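Local coordinates for reticulocyte binding protein (Streptococcus agalactiae COH1, PDB 3FAW) that probably hydrolyses alpha-1,6-glucosidic linkages of pullulan and related alpha-glucans as a secreted, cell-wall-anchored pullulanase, at residues V158-Y163 / A241-P246; Y202-I207 / D234-A239; K215-Y220 / T398-D403. All blocks are in the same frame, centred on the assembly; numbering follows the deposited sequence.

In the fold
The three interactions cluster where the CBM48-like beta domain meets the catalytic TIM-barrel domain. Interactions 1 and 2 share one antiparallel sheet, in which strand 202-209 pairs with both 157-164 and 241-242; the centres of the two interactions lie about 11 Å apart. Interaction 3, its centre about 8 Å from that of interaction 2 and about 14 Å from that of interaction 1, carries the same sheet through strand 212-216 to helix 399-402 of the catalytic region. A salt bridge joins interactions 2 and 3, with Lys237 NZ 2.6 Å from Asp403 OD2. A calcium ion bound by Tyr202 marks another edge of this cluster, about 11 Å from the Phe243 side chain of interaction 1.

Interaction 1: residues V158-Y163 / A241-P246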
loop_
_atom_site.group_PDB
_atom_site.type_symbol
_atom_site.label_atom_id
_atom_site.label_comp_id
_atom_site.label_asym_id
_atom_site.label_seq_id
_atom_site.Cartn_x
_atom_site.Cartn_y
_atom_site.Cartn_z
ATOM N N VAL A 158 -33.674 8.150 4.366
ATOM C CA VAL A 158 -32.352 8.468 4.889
ATOM C C VAL A 158 -32.475 9.730 5.742
ATOM O O VAL A 158 -33.051 10.730 5.306
ATOM C CB VAL A 158 -31.317 8.660 3.758
ATOM C CG1 VAL A 158 -29.965 9.081 4.320
ATOM C CG2 VAL A 158 -31.168 7.369 2.949
ATOM N N THR A 159 -31.955 9.655 6.966
ATOM C CA THR A 159 -31.995 10.763 7.916
ATOM C C THR A 159 -30.587 11.065 8.412
ATOM O O THR A 159 -29.848 10.149 8.763
ATOM C CB THR A 159 -32.879 10.404 9.128
ATOM O OG1 THR A 159 -34.197 10.064 8.676
ATOM C CG2 THR A 159 -32.956 11.562 10.113
ATOM N N MET A 160 -30.218 12.345 8.434
ATOM C CA MET A 160 -28.946 12.768 9.010
ATOM C C MET A 160 -29.125 13.066 10.498
ATOM O O MET A 160 -30.070 13.747 10.893
ATOM C CB MET A 160 -28.400 14.007 8.299
ATOM C CG MET A 160 -26.967 14.356 8.691
ATOM S SD MET A 160 -26.426 15.987 8.146
ATOM C CE MET A 160 -26.048 15.689 6.415
ATOM N N ILE A 161 -28.214 12.543 11.312
ATOM C CA ILE A 161 -28.166 12.844 12.734
ATOM C C ILE A 161 -26.926 13.688 12.981
ATOM O O ILE A 161 -25.825 13.293 12.597
ATOM C CB ILE A 161 -28.069 11.566 13.594
ATOM C CG1 ILE A 161 -29.178 10.576 13.230
ATOM C CG2 ILE A 161 -28.139 11.923 15.078
ATOM C CD1 ILE A 161 -29.086 9.272 13.989
ATOM N N ILE A 162 -27.107 14.841 13.624
ATOM C CA ILE A 162 -26.021 15.800 13.818
ATOM C C ILE A 162 -25.609 15.857 15.289
ATOM O O ILE A 162 -26.462 15.920 16.178
ATOM C CB ILE A 162 -26.415 17.202 13.296
ATOM C CG1 ILE A 162 -26.812 17.116 11.818
ATOM C CG2 ILE A 162 -25.268 18.182 13.472
ATOM C CD1 ILE A 162 -27.115 18.449 11.162
ATOM N N TYR A 163 -24.296 15.825 15.530
ATOM C CA TYR A 163 -23.737 15.750 16.880
ATOM C C TYR A 163 -22.877 16.971 17.196
ATOM O O TYR A 163 -22.150 17.465 16.335
ATOM C CB TYR A 163 -22.894 14.484 17.045
ATOM C CG TYR A 163 -23.635 13.198 16.727
ATOM C CD1 TYR A 163 -24.270 12.467 17.731
ATOM C CD2 TYR A 163 -23.701 12.717 15.425
ATOM C CE1 TYR A 163 -24.948 11.293 17.442
ATOM C CE2 TYR A 163 -24.377 11.542 15.124
ATOM C CZ TYR A 163 -24.998 10.834 16.136
ATOM O OH TYR A 163 -25.673 9.673 15.841
ATOM N N ALA A 241 -18.667 11.232 10.831
ATOM C CA ALA A 241 -18.133 12.184 9.851
ATOM C C ALA A 241 -18.119 13.599 10.431
ATOM O O ALA A 241 -18.808 13.880 11.410
ATOM C CB ALA A 241 -18.940 12.139 8.566
ATOM N N ALA A 242 -17.324 14.481 9.833
ATOM C CA ALA A 242 -17.207 15.864 10.306
ATOM C C ALA A 242 -17.415 16.839 9.158
ATOM O O ALA A 242 -17.039 16.553 8.017
ATOM C CB ALA A 242 -15.843 16.096 10.947
ATOM N N PHE A 243 -18.015 17.988 9.464
ATOM C CA PHE A 243 -18.169 19.058 8.481
ATOM C C PHE A 243 -16.905 19.914 8.478
ATOM O O PHE A 243 -16.617 20.599 9.460
ATOM C CB PHE A 243 -19.400 19.926 8.780
ATOM C CG PHE A 243 -20.705 19.174 8.733
ATOM C CD1 PHE A 243 -21.082 18.475 7.597
ATOM C CD2 PHE A 243 -21.568 19.183 9.821
ATOM C CE1 PHE A 243 -22.285 17.787 7.551
ATOM C CE2 PHE A 243 -22.774 18.491 9.783
ATOM C CZ PHE A 243 -23.131 17.796 8.646
ATOM N N VAL A 244 -16.150 19.847 7.381
ATOM C CA VAL A 244 -14.929 20.635 7.208
ATOM C C VAL A 244 -14.797 21.210 5.794
ATOM O O VAL A 244 -15.468 20.763 4.856
ATOM C CB VAL A 244 -13.652 19.802 7.522
ATOM C CG1 VAL A 244 -13.575 19.470 9.005
ATOM C CG2 VAL A 244 -13.601 18.530 6.666
ATOM N N ASN A 245 -13.914 22.199 5.665
ATOM C CA ASN A 245 -13.595 22.830 4.389
ATOM C C ASN A 245 -12.086 22.721 4.118
ATOM O O ASN A 245 -11.321 23.630 4.465
ATOM C CB ASN A 245 -14.051 24.296 4.397
ATOM C CG ASN A 245 -14.080 24.916 3.003
ATOM O OD1 ASN A 245 -13.360 24.489 2.099
ATOM N ND2 ASN A 245 -14.922 25.932 2.827
ATOM N N PRO A 246 -11.652 21.598 3.510
ATOM C CA PRO A 246 -10.238 21.314 3.235
ATOM C C PRO A 246 -9.456 22.464 2.597
ATOM O O PRO A 246 -8.329 22.742 3.011
ATOM C CB PRO A 246 -10.310 20.120 2.276
ATOM C CG PRO A 246 -11.537 19.405 2.692
ATOM C CD PRO A 246 -12.514 20.489 3.056
#
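Segment 158-163, on strand 157-164, and segment 241-246 share no backbone hydrogen bond, and the CA atoms of Met160 and Phe243 are 12.5 Å apart, so side chains alone bridge the distance. Met160 and Phe243 extend head-on across the gap. The methionine sulfur meets the far end of the ring: SD of Met160 is 3.8 Å from CZ of Phe243. With SD 5.2 Å from the ring centroid and 88° off the ring normal, this is an edge-on Met-aromatic contact, the sulfur lying in the plane of the phenyl group. The methionine arm starts out extended, CG anti to the backbone N, and bends only at chi3 (-79°), which turns the terminal methyl away from the line of the chain. Ile162, two residues along the strand, adds a looser touch at the same edge of the ring, CG2 to CE2 of Phe243 at 4.5 Å. The phenyl edge is thus met by a thioether and a branched aliphatic chain, an entirely apolar, buried junction. Tyr203 stacks on the Phe243 ring, and Leu189 touches Met160, Ile162 and Phe243 alike. Strand 157-164 runs between 170-179 and 202-209, and the short strand 241-242 pairs with 202-209, so Phe243, just past that pairing, packs on Tyr203 of strand 202-209 and Leu189 of strand 184-189 as the chain leaves for the catalytic domain.

Interaction 2: residues Y202-I207 / D234-A239; sequences YYLYEI and DDIKTA. With CA (calcium ion), chain B.
Segment 202-207, on strand 202-209, is faced by the irregular segment 234-239 without any backbone hydrogen bond between them; the chains come nearest at Leu204 and Ala239, whose CA atoms are 8.7 Å apart. Leu204 fills the gap almost by itself. Its CB already points at segment 234-239; with CG anti to the carbonyl carbon (chi1 -70°), the two methyls fall on different neighbours. CD1 lies against Ile236, 4.0 Å from CG1, with CG2 of that residue at nearly the same distance, and the two aliphatic chains meet at a slant. CD2 meets a more polar surface, 3.7 Å from OG1 of Thr238 and 3.6 Å from O of Ala239. Those two oxygens are themselves joined: Thr238 OG1 donates to Ala239 O over 2.9 Å, tilted 28° from the carbonyl plane, a bond that pins the threonine rotamer and gives the hydroxyl a partner beside the leucine methyl. At the margin, Glu206 and Asp235 bring like charges to within 5.4 Å, measured from OE2 of Glu206 to OD1 of Asp235. Lys215, which forms a salt bridge with Asp235 and packs on Glu206, probably eases that repulsion. At the start of the strand the Tyr202 phenol reaches a calcium ion, its OH 2.6 Å from the metal. Four waters and the carbonyl oxygens of Lys165 and Lys363 complete the seven ligands. All are formally neutral, with no carboxylate in the first shell, so the metal's charge is probably spread over polarised carbonyls, waters and the phenol, whose acidity it may raise. Because Lys363 falls in the catalytic region, the ion bridges the beta domain and the barrel domain, and probably steadies their junction.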
loop_
_atom_site.group_PDB
_atom_site.type_symbol
_atom_site.label_atom_id
_atom_site.label_comp_id
_atom_site.label_asym_id
_atom_site.label_seq_id
_atom_site.Cartn_x
_atom_site.Cartn_y
_atom_site.Cartn_z
ATOM N N TYR A 202 -20.463 17.035 13.796
ATOM C CA TYR A 202 -20.338 15.665 13.303
ATOM C C TYR A 202 -21.693 15.105 12.869
ATOM O O TYR A 202 -22.733 15.578 13.320
ATOM C CB TYR A 202 -19.719 14.772 14.375
ATOM C CG TYR A 202 -18.431 15.306 14.956
ATOM C CD1 TYR A 202 -18.372 15.766 16.274
ATOM C CD2 TYR A 202 -17.273 15.361 14.192
ATOM C CE1 TYR A 202 -17.180 16.251 16.812
ATOM C CE2 TYR A 202 -16.083 15.856 14.719
ATOM C CZ TYR A 202 -16.041 16.295 16.025
ATOM O OH TYR A 202 -14.859 16.769 16.546
ATOM N N TYR A 203 -21.674 14.108 11.984
ATOM C CA TYR A 203 -22.909 13.533 11.458
ATOM C C TYR A 203 -22.817 12.043 11.117
ATOM O O TYR A 203 -21.761 11.534 10.729
ATOM C CB TYR A 203 -23.404 14.329 10.234
ATOM C CG TYR A 203 -22.516 14.246 9.010
ATOM C CD1 TYR A 203 -22.833 13.398 7.946
ATOM C CD2 TYR A 203 -21.359 15.016 8.910
ATOM C CE1 TYR A 203 -22.021 13.319 6.821
ATOM C CE2 TYR A 203 -20.542 14.943 7.789
ATOM C CZ TYR A 203 -20.878 14.095 6.749
ATOM O OH TYR A 203 -20.064 14.027 5.642
ATOM N N LEU A 204 -23.945 11.356 11.294
ATOM C CA LEU A 204 -24.148 10.007 10.778
ATOM C C LEU A 204 -25.419 10.016 9.933
ATOM O O LEU A 204 -26.222 10.947 10.028
ATOM C CB LEU A 204 -24.282 8.994 11.917
ATOM C CG LEU A 204 -23.027 8.672 12.736
ATOM C CD1 LEU A 204 -23.380 7.793 13.930
ATOM C CD2 LEU A 204 -21.953 8.004 11.884
ATOM N N TYR A 205 -25.590 8.991 9.100
ATOM C CA TYR A 205 -26.833 8.797 8.349
ATOM C C TYR A 205 -27.555 7.556 8.856
ATOM O O TYR A 205 -26.950 6.490 8.960
ATOM C CB TYR A 205 -26.552 8.630 6.854
ATOM C CG TYR A 205 -26.156 9.902 6.146
ATOM C CD1 TYR A 205 -27.050 10.963 6.031
ATOM C CD2 TYR A 205 -24.890 10.041 5.574
ATOM C CE1 TYR A 205 -26.692 12.135 5.374
ATOM C CE2 TYR A 205 -24.527 11.207 4.911
ATOM C CZ TYR A 205 -25.435 12.247 4.815
ATOM O OH TYR A 205 -25.079 13.409 4.171
ATOM N N GLU A 206 -28.841 7.696 9.165
ATOM C CA GLU A 206 -29.678 6.551 9.512
ATOM C C GLU A 206 -30.508 6.125 8.305
ATOM O O GLU A 206 -31.361 6.879 7.827
ATOM C CB GLU A 206 -30.592 6.862 10.701
ATOM C CG GLU A 206 -31.277 5.620 11.268
ATOM C CD GLU A 206 -32.073 5.911 12.528
ATOM O OE1 GLU A 206 -32.992 6.753 12.469
ATOM O OE2 GLU A 206 -31.781 5.293 13.572
ATOM N N ILE A 207 -30.248 4.914 7.819
ATOM C CA ILE A 207 -30.906 4.387 6.628
ATOM C C ILE A 207 -31.956 3.369 7.039
ATOM O O ILE A 207 -31.680 2.481 7.839
ATOM C CB ILE A 207 -29.893 3.724 5.666
ATOM C CG1 ILE A 207 -28.823 4.739 5.244
ATOM C CG2 ILE A 207 -30.602 3.169 4.427
ATOM C CD1 ILE A 207 -27.816 4.195 4.250
ATOM N N ASP A 234 -23.879 -1.787 19.467
ATOM C CA ASP A 234 -24.812 -2.292 18.453
ATOM C C ASP A 234 -25.461 -1.175 17.625
ATOM O O ASP A 234 -25.878 -1.408 16.488
ATOM C CB ASP A 234 -25.908 -3.146 19.109
ATOM C CG ASP A 234 -25.377 -4.456 19.681
ATOM O OD1 ASP A 234 -24.241 -4.854 19.344
ATOM O OD2 ASP A 234 -26.107 -5.092 20.472
ATOM N N ASP A 235 -25.542 0.026 18.199
ATOM C CA ASP A 235 -26.216 1.152 17.565
ATOM C C ASP A 235 -25.261 1.992 16.715
ATOM O O ASP A 235 -25.517 2.240 15.537
ATOM C CB ASP A 235 -26.865 2.029 18.632
ATOM C CG ASP A 235 -27.643 3.181 18.042
ATOM O OD1 ASP A 235 -28.481 2.931 17.151
ATOM O OD2 ASP A 235 -27.418 4.334 18.473
ATOM N N ILE A 236 -24.172 2.445 17.329
ATOM C CA ILE A 236 -23.151 3.222 16.627
ATOM C C ILE A 236 -21.849 2.418 16.615
ATOM O O ILE A 236 -21.249 2.183 17.662
ATOM C CB ILE A 236 -22.945 4.599 17.289
ATOM C CG1 ILE A 236 -24.181 5.479 17.061
ATOM C CG2 ILE A 236 -21.706 5.280 16.735
ATOM C CD1 ILE A 236 -24.259 6.693 17.973
ATOM N N LYS A 237 -21.430 1.996 15.423
ATOM C CA LYS A 237 -20.280 1.095 15.266
ATOM C C LYS A 237 -19.255 1.609 14.255
ATOM O O LYS A 237 -18.465 0.840 13.696
ATOM C CB LYS A 237 -20.759 -0.319 14.896
ATOM C CG LYS A 237 -21.917 -0.395 13.907
ATOM C CD LYS A 237 -22.259 -1.860 13.606
ATOM C CE LYS A 237 -23.659 -2.030 13.049
ATOM N NZ LYS A 237 -23.820 -1.484 11.676
ATOM N N THR A 238 -19.269 2.921 14.040
ATOM C CA THR A 238 -18.309 3.587 13.175
ATOM C C THR A 238 -17.930 4.921 13.796
ATOM O O THR A 238 -18.589 5.406 14.720
ATOM C CB THR A 238 -18.890 3.868 11.762
ATOM O OG1 THR A 238 -19.934 4.850 11.848
ATOM C CG2 THR A 238 -19.430 2.599 11.130
ATOM N N ALA A 239 -16.866 5.516 13.276
ATOM C CA ALA A 239 -16.545 6.903 13.583
ATOM C C ALA A 239 -17.644 7.781 12.987
ATOM O O ALA A 239 -18.436 7.326 12.153
ATOM C CB ALA A 239 -15.180 7.279 13.012
HETATM CA CA CA B . -14.526 18.596 18.349
HETATM O O HOH W 1 -13.934 19.243 20.633
HETATM O O HOH W 2 -15.067 16.649 19.631
HETATM O O HOH W 3 -13.880 20.971 18.149
HETATM O O HOH W 4 -15.352 19.628 16.207
#

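Interaction 3: residues K215-Y220 / T398-D403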
loop_
_atom_site.group_PDB
_atom_site.type_symbol
_atom_site.label_atom_id
_atom_site.label_comp_id
_atom_site.label_asym_id
_atom_site.label_seq_id
_atom_site.Cartn_x
_atom_site.Cartn_y
_atom_site.Cartn_z
ATOM N N LYS A 215 -27.158 2.975 11.355
ATOM C CA LYS A 215 -26.427 4.245 11.301
ATOM C C LYS A 215 -25.080 4.054 10.613
ATOM O O LYS A 215 -24.257 3.243 11.060
ATOM C CB LYS A 215 -26.256 4.825 12.710
ATOM C CG LYS A 215 -27.590 5.206 13.360
ATOM C CD LYS A 215 -27.458 5.614 14.824
ATOM C CE LYS A 215 -28.840 5.859 15.433
ATOM N NZ LYS A 215 -28.795 6.284 16.861
ATOM N N ILE A 216 -24.858 4.801 9.529
ATOM C CA ILE A 216 -23.687 4.593 8.661
ATOM C C ILE A 216 -22.744 5.801 8.588
ATOM O O ILE A 216 -23.108 6.923 8.948
ATOM C CB ILE A 216 -24.103 4.134 7.217
ATOM C CG1 ILE A 216 -24.796 5.250 6.427
ATOM C CG2 ILE A 216 -25.014 2.904 7.289
ATOM C CD1 ILE A 216 -23.862 6.192 5.706
ATOM N N LEU A 217 -21.526 5.543 8.115
ATOM C CA LEU A 217 -20.490 6.568 7.973
ATOM C C LEU A 217 -20.415 7.003 6.519
ATOM O O LEU A 217 -20.217 6.173 5.635
ATOM C CB LEU A 217 -19.127 6.023 8.426
ATOM C CG LEU A 217 -17.881 6.854 8.088
ATOM C CD1 LEU A 217 -18.026 8.283 8.598
ATOM C CD2 LEU A 217 -16.608 6.208 8.653
ATOM N N ASP A 218 -20.583 8.302 6.280
ATOM C CA ASP A 218 -20.446 8.879 4.943
ATOM C C ASP A 218 -19.106 8.447 4.329
ATOM O O ASP A 218 -18.046 8.818 4.837
ATOM C CB ASP A 218 -20.533 10.408 5.032
ATOM C CG ASP A 218 -20.607 11.084 3.675
ATOM O OD1 ASP A 218 -20.517 10.398 2.632
ATOM O OD2 ASP A 218 -20.758 12.325 3.649
ATOM N N PRO A 219 -19.144 7.643 3.246
ATOM C CA PRO A 219 -17.880 7.219 2.637
ATOM C C PRO A 219 -17.043 8.359 2.046
ATOM O O PRO A 219 -15.835 8.210 1.922
ATOM C CB PRO A 219 -18.310 6.220 1.547
ATOM C CG PRO A 219 -19.744 6.422 1.343
ATOM C CD PRO A 219 -20.318 7.071 2.562
ATOM N N TYR A 220 -17.684 9.478 1.705
ATOM C CA TYR A 220 -17.007 10.659 1.164
ATOM C C TYR A 220 -16.685 11.710 2.230
ATOM O O TYR A 220 -16.391 12.856 1.900
ATOM C CB TYR A 220 -17.857 11.283 0.046
ATOM C CG TYR A 220 -17.703 10.571 -1.271
ATOM C CD1 TYR A 220 -18.240 9.300 -1.453
ATOM C CD2 TYR A 220 -17.006 11.149 -2.327
ATOM C CE1 TYR A 220 -18.096 8.627 -2.648
ATOM C CE2 TYR A 220 -16.855 10.480 -3.535
ATOM C CZ TYR A 220 -17.406 9.217 -3.685
ATOM O OH TYR A 220 -17.280 8.530 -4.864
ATOM N N THR A 398 -17.106 -5.362 7.073
ATOM C CA THR A 398 -17.993 -5.489 5.914
ATOM C C THR A 398 -19.185 -4.530 5.997
ATOM O O THR A 398 -19.626 -3.998 4.981
ATOM C CB THR A 398 -18.500 -6.949 5.759
ATOM O OG1 THR A 398 -17.380 -7.828 5.596
ATOM C CG2 THR A 398 -19.438 -7.094 4.564
ATOM N N TYR A 399 -19.686 -4.287 7.208
ATOM C CA TYR A 399 -20.843 -3.410 7.393
ATOM C C TYR A 399 -20.611 -1.938 6.989
ATOM O O TYR A 399 -21.565 -1.237 6.658
ATOM C CB TYR A 399 -21.411 -3.522 8.822
ATOM C CG TYR A 399 -20.515 -3.063 9.962
ATOM C CD1 TYR A 399 -20.179 -1.718 10.126
ATOM C CD2 TYR A 399 -20.052 -3.971 10.910
ATOM C CE1 TYR A 399 -19.380 -1.298 11.183
ATOM C CE2 TYR A 399 -19.257 -3.562 11.974
ATOM C CZ TYR A 399 -18.922 -2.223 12.103
ATOM O OH TYR A 399 -18.138 -1.819 13.154
ATOM N N LEU A 400 -19.358 -1.483 7.003
ATOM C CA LEU A 400 -19.024 -0.094 6.656
ATOM C C LEU A 400 -19.713 0.385 5.379
ATOM O O LEU A 400 -20.230 1.502 5.325
ATOM C CB LEU A 400 -17.501 0.088 6.515
ATOM C CG LEU A 400 -16.743 0.332 7.819
ATOM C CD1 LEU A 400 -15.243 0.066 7.666
ATOM C CD2 LEU A 400 -17.001 1.766 8.307
ATOM N N PHE A 401 -19.687 -0.466 4.355
ATOM C CA PHE A 401 -20.346 -0.204 3.078
ATOM C C PHE A 401 -21.620 -1.034 2.895
ATOM O O PHE A 401 -22.562 -0.578 2.249
ATOM C CB PHE A 401 -19.380 -0.471 1.923
ATOM C CG PHE A 401 -18.428 0.663 1.653
ATOM C CD1 PHE A 401 -18.790 1.699 0.812
ATOM C CD2 PHE A 401 -17.170 0.689 2.237
ATOM C CE1 PHE A 401 -17.918 2.746 0.559
ATOM C CE2 PHE A 401 -16.298 1.734 1.995
ATOM C CZ PHE A 401 -16.671 2.762 1.149
ATOM N N GLU A 402 -21.660 -2.238 3.464
ATOM C CA GLU A 402 -22.817 -3.127 3.284
ATOM C C GLU A 402 -24.082 -2.554 3.921
ATOM O O GLU A 402 -25.184 -2.755 3.409
ATOM C CB GLU A 402 -22.536 -4.527 3.837
ATOM C CG GLU A 402 -23.487 -5.622 3.323
ATOM C CD GLU A 402 -23.281 -5.974 1.853
ATOM O OE1 GLU A 402 -22.298 -5.505 1.241
ATOM O OE2 GLU A 402 -24.107 -6.736 1.301
ATOM N N ASP A 403 -23.924 -1.838 5.032
ATOM C CA ASP A 403 -25.046 -1.137 5.656
ATOM C C ASP A 403 -25.633 -0.054 4.753
ATOM O O ASP A 403 -26.820 0.226 4.825
ATOM C CB ASP A 403 -24.622 -0.482 6.976
ATOM C CG ASP A 403 -24.453 -1.482 8.111
ATOM O OD1 ASP A 403 -24.910 -2.638 7.987
ATOM O OD2 ASP A 403 -23.864 -1.094 9.140
HETATM O O HOH W 5 -22.615 1.279 9.530
HETATM O O HOH W 6 -20.954 2.655 7.646
HETATM O O HOH W 7 -18.509 3.853 5.066
#
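The backbone oxygen of Leu400 accepts from two waters, both of which lead to Leu217. Water 6, 2.7 Å from Leu400 O, takes the Leu217 N-H at 3.0 Å from N, while water 7, 2.9 Å from the same Leu400 O, also donates to Leu217 O. Water 7 also sits over the centre of one face of the Phe401 ring. A third water spans Lys215 O and Asp403 OD2, donating to the carboxylate over 2.7 Å; that oxygen also forms a salt bridge with Lys237. No direct hydrogen bond crosses, so the remaining contact is apolar. Ile216 CG2 lies 3.4 Å from Asp403 CB, the side chains running past one another in opposite senses; chi1 of 69° leaves CG2, anti to the carbonyl carbon, facing Asp403. Pro219 CB meets Phe401 CE1 at 3.6 Å, oblique to the ring, and the CD2 methyls of Leu217 and Leu400 touch loosely. Asp218 OD1 accepts from Tyr220 N, an Asx turn that encloses Pro219. Strand 212-216, paired with 202-209, thus ends against the short helix 399-402, which follows barrel strand 385-390, making a water-laced seam between the beta domain and the TIM barrel.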